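GGDEF family protein (PDB 5GZS) probably synthesises the second messenger cyclic di-GMP as a diguanylate cyclase whose periplasmic portion, the part in this structure, binds arginine. Local coordinates at residues D343-L348 with Y409-A414. Numbering follows the deposited sequence.
Sequences DFFEEL and YQYDIA
Y411, on the chain that follows strand 399-410, turns its ring to the first turn of helix 344-352, and F344 bears on one face of it. The corner of F344 is the bump: CE2 sits over the centre of the tyrosine ring, with Y411 CG 3.4 Å from F344 CE2. The two planes meet at 43°, an oblique aromatic contact. F345 closes on the far end of the tyrosine. F345 CE1 packs 3.6 Å from Y411 CE1, and F345 CZ lies near the phenol oxygen. The F345 and Y411 ring centres are 5.7 Å apart, and the two side chains cross at about a right angle. Y411 has CG between its backbone N and carbonyl carbon (chi1 62°), which turns the ring to the helix. The three rings form an aromatic cluster.

Helix 344-352 lies in the second of two regions resembling family 3 solute-binding proteins, of the periplasmic binding protein clan, and the contact probably belongs to that module. Strand 399-410 is an outermost strand of one mixed sheet, and strand 414-417 belongs to another. Residues 411-413 are thus a short link between two sheets, and Y411 is the residue of that link that meets the helix. Behind the cluster, F345 also touches V339 and V380 on neighbouring strands, and Y411 reaches N382.

One helical turn on, L348 forks over Y409. L348 CD1 sits above the centre of the Y409 ring, 4.0 Å from its centroid and 10° off the normal, a CH-pi contact. L348 CD2 fills the notch where ring and chain join, 3.9 Å from Y409 CG. Y411 CB borders the same ring in its plane.

No hydrogen bond joins the two segments. At the helix start, D343 is the N-cap: D343 OD2 accepts from F345 N at 3.1 Å.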
loop_
_atom_site.group_PDB
_atom_site.type_symbol
_atom_site.label_atom_id
_atom_site.label_comp_id
_atom_site.label_asym_id
_atom_site.label_seq_id
_atom_site.Cartn_x
_atom_site.Cartn_y
_atom_site.Cartn_z
ATOM N N ASP A 343 -11.968 -24.149 5.812
ATOM C CA ASP A 343 -10.815 -23.272 5.990
ATOM C C ASP A 343 -11.201 -21.861 5.538
ATOM O O ASP A 343 -12.124 -21.690 4.738
ATOM C CB ASP A 343 -9.596 -23.790 5.209
ATOM C CG ASP A 343 -8.436 -22.789 5.180
ATOM O OD1 ASP A 343 -8.106 -22.242 6.257
ATOM O OD2 ASP A 343 -7.863 -22.545 4.084
ATOM N N PHE A 344 -10.508 -20.860 6.060
ATOM C CA PHE A 344 -10.694 -19.498 5.614
ATOM C C PHE A 344 -10.528 -19.300 4.095
ATOM O O PHE A 344 -11.229 -18.468 3.506
ATOM C CB PHE A 344 -9.720 -18.572 6.332
ATOM C CG PHE A 344 -9.493 -17.271 5.609
ATOM C CD1 PHE A 344 -10.514 -16.324 5.519
ATOM C CD2 PHE A 344 -8.268 -16.992 5.027
ATOM C CE1 PHE A 344 -10.320 -15.118 4.852
ATOM C CE2 PHE A 344 -8.056 -15.786 4.365
ATOM C CZ PHE A 344 -9.085 -14.845 4.271
ATOM N N PHE A 345 -9.617 -20.029 3.450
ATOM C CA PHE A 345 -9.391 -19.779 2.015
ATOM C C PHE A 345 -10.602 -20.271 1.236
ATOM O O PHE A 345 -10.915 -19.740 0.175
ATOM C CB PHE A 345 -8.091 -20.435 1.504
ATOM C CG PHE A 345 -6.830 -19.786 2.034
ATOM C CD1 PHE A 345 -6.770 -18.415 2.248
ATOM C CD2 PHE A 345 -5.715 -20.551 2.344
ATOM C CE1 PHE A 345 -5.617 -17.823 2.741
ATOM C CE2 PHE A 345 -4.553 -19.956 2.850
ATOM C CZ PHE A 345 -4.503 -18.596 3.046
ATOM N N GLU A 346 -11.314 -21.263 1.766
ATOM C CA GLU A 346 -12.482 -21.759 1.045
ATOM C C GLU A 346 -13.531 -20.665 1.010
ATOM O O GLU A 346 -14.140 -20.382 -0.026
ATOM C CB GLU A 346 -13.030 -23.024 1.683
ATOM C CG GLU A 346 -14.246 -23.620 0.975
ATOM C CD GLU A 346 -14.767 -24.857 1.698
ATOM O OE1 GLU A 346 -14.561 -24.949 2.936
ATOM O OE2 GLU A 346 -15.339 -25.749 1.033
ATOM N N GLU A 347 -13.712 -20.020 2.146
ATOM C CA GLU A 347 -14.636 -18.922 2.225
ATOM C C GLU A 347 -14.195 -17.831 1.263
ATOM O O GLU A 347 -15.007 -17.332 0.482
ATOM C CB GLU A 347 -14.706 -18.432 3.661
ATOM C CG GLU A 347 -15.296 -17.067 3.907
ATOM C CD GLU A 347 -15.322 -16.781 5.405
ATOM O OE1 GLU A 347 -15.195 -15.603 5.802
ATOM O OE2 GLU A 347 -15.460 -17.757 6.185
ATOM N N LEU A 348 -12.907 -17.496 1.285
ATOM C CA LEU A 348 -12.394 -16.406 0.464
ATOM C C LEU A 348 -12.741 -16.612 -1.005
ATOM O O LEU A 348 -13.231 -15.705 -1.680
ATOM C CB LEU A 348 -10.878 -16.271 0.626
ATOM C CG LEU A 348 -10.186 -15.225 -0.261
ATOM C CD1 LEU A 348 -10.939 -13.888 -0.240
ATOM C CD2 LEU A 348 -8.729 -15.018 0.213
ATOM N N TYR A 409 -4.701 -11.518 -2.461
ATOM C CA TYR A 409 -5.464 -11.000 -1.309
ATOM C C TYR A 409 -4.639 -10.804 -0.028
ATOM O O TYR A 409 -3.789 -11.626 0.324
ATOM C CB TYR A 409 -6.640 -11.917 -0.993
ATOM C CG TYR A 409 -7.725 -11.255 -0.175
ATOM C CD1 TYR A 409 -8.760 -10.567 -0.796
ATOM C CD2 TYR A 409 -7.725 -11.328 1.221
ATOM C CE1 TYR A 409 -9.767 -9.963 -0.055
ATOM C CE2 TYR A 409 -8.730 -10.718 1.982
ATOM C CZ TYR A 409 -9.749 -10.033 1.329
ATOM O OH TYR A 409 -10.756 -9.418 2.045
ATOM N N GLN A 410 -4.906 -9.704 0.668
ATOM C CA GLN A 410 -4.335 -9.483 1.981
ATOM C C GLN A 410 -5.426 -9.529 3.067
ATOM O O GLN A 410 -6.367 -8.731 3.047
ATOM C CB GLN A 410 -3.597 -8.148 2.026
ATOM C CG GLN A 410 -2.922 -7.901 3.374
ATOM C CD GLN A 410 -2.041 -6.670 3.377
ATOM O OE1 GLN A 410 -0.988 -6.631 2.723
ATOM N NE2 GLN A 410 -2.473 -5.645 4.114
ATOM N N TYR A 411 -5.299 -10.459 4.014
ATOM C CA TYR A 411 -6.286 -10.577 5.089
ATOM C C TYR A 411 -5.686 -10.309 6.477
ATOM O O TYR A 411 -4.543 -9.856 6.607
ATOM C CB TYR A 411 -6.967 -11.956 5.041
ATOM C CG TYR A 411 -6.078 -13.169 5.232
ATOM C CD1 TYR A 411 -5.307 -13.658 4.189
ATOM C CD2 TYR A 411 -6.036 -13.852 6.448
ATOM C CE1 TYR A 411 -4.501 -14.778 4.356
ATOM C CE2 TYR A 411 -5.229 -14.969 6.616
ATOM C CZ TYR A 411 -4.472 -15.427 5.565
ATOM O OH TYR A 411 -3.667 -16.529 5.710
ATOM N N ASP A 412 -6.464 -10.579 7.518
ATOM C CA ASP A 412 -6.095 -10.153 8.866
ATOM C C ASP A 412 -5.904 -11.277 9.869
ATOM O O ASP A 412 -6.653 -12.243 9.909
ATOM C CB ASP A 412 -7.152 -9.187 9.397
ATOM C CG ASP A 412 -7.159 -7.870 8.642
ATOM O OD1 ASP A 412 -6.082 -7.247 8.537
ATOM O OD2 ASP A 412 -8.234 -7.474 8.136
ATOM N N ILE A 413 -4.890 -11.137 10.700
ATOM C CA ILE A 413 -4.710 -12.049 11.805
ATOM C C ILE A 413 -4.900 -11.245 13.098
ATOM O O ILE A 413 -4.351 -10.145 13.240
ATOM C CB ILE A 413 -3.333 -12.726 11.725
ATOM C CG1 ILE A 413 -3.381 -13.874 10.722
ATOM C CG2 ILE A 413 -2.882 -13.257 13.061
ATOM C CD1 ILE A 413 -2.081 -14.650 10.651
ATOM N N ALA A 414 -5.720 -11.780 14.011
ATOM C CA ALA A 414 -5.981 -11.175 15.323
ATOM C C ALA A 414 -5.864 -12.198 16.426
ATOM O O ALA A 414 -5.677 -13.392 16.162
ATOM C CB ALA A 414 -7.357 -10.553 15.369
#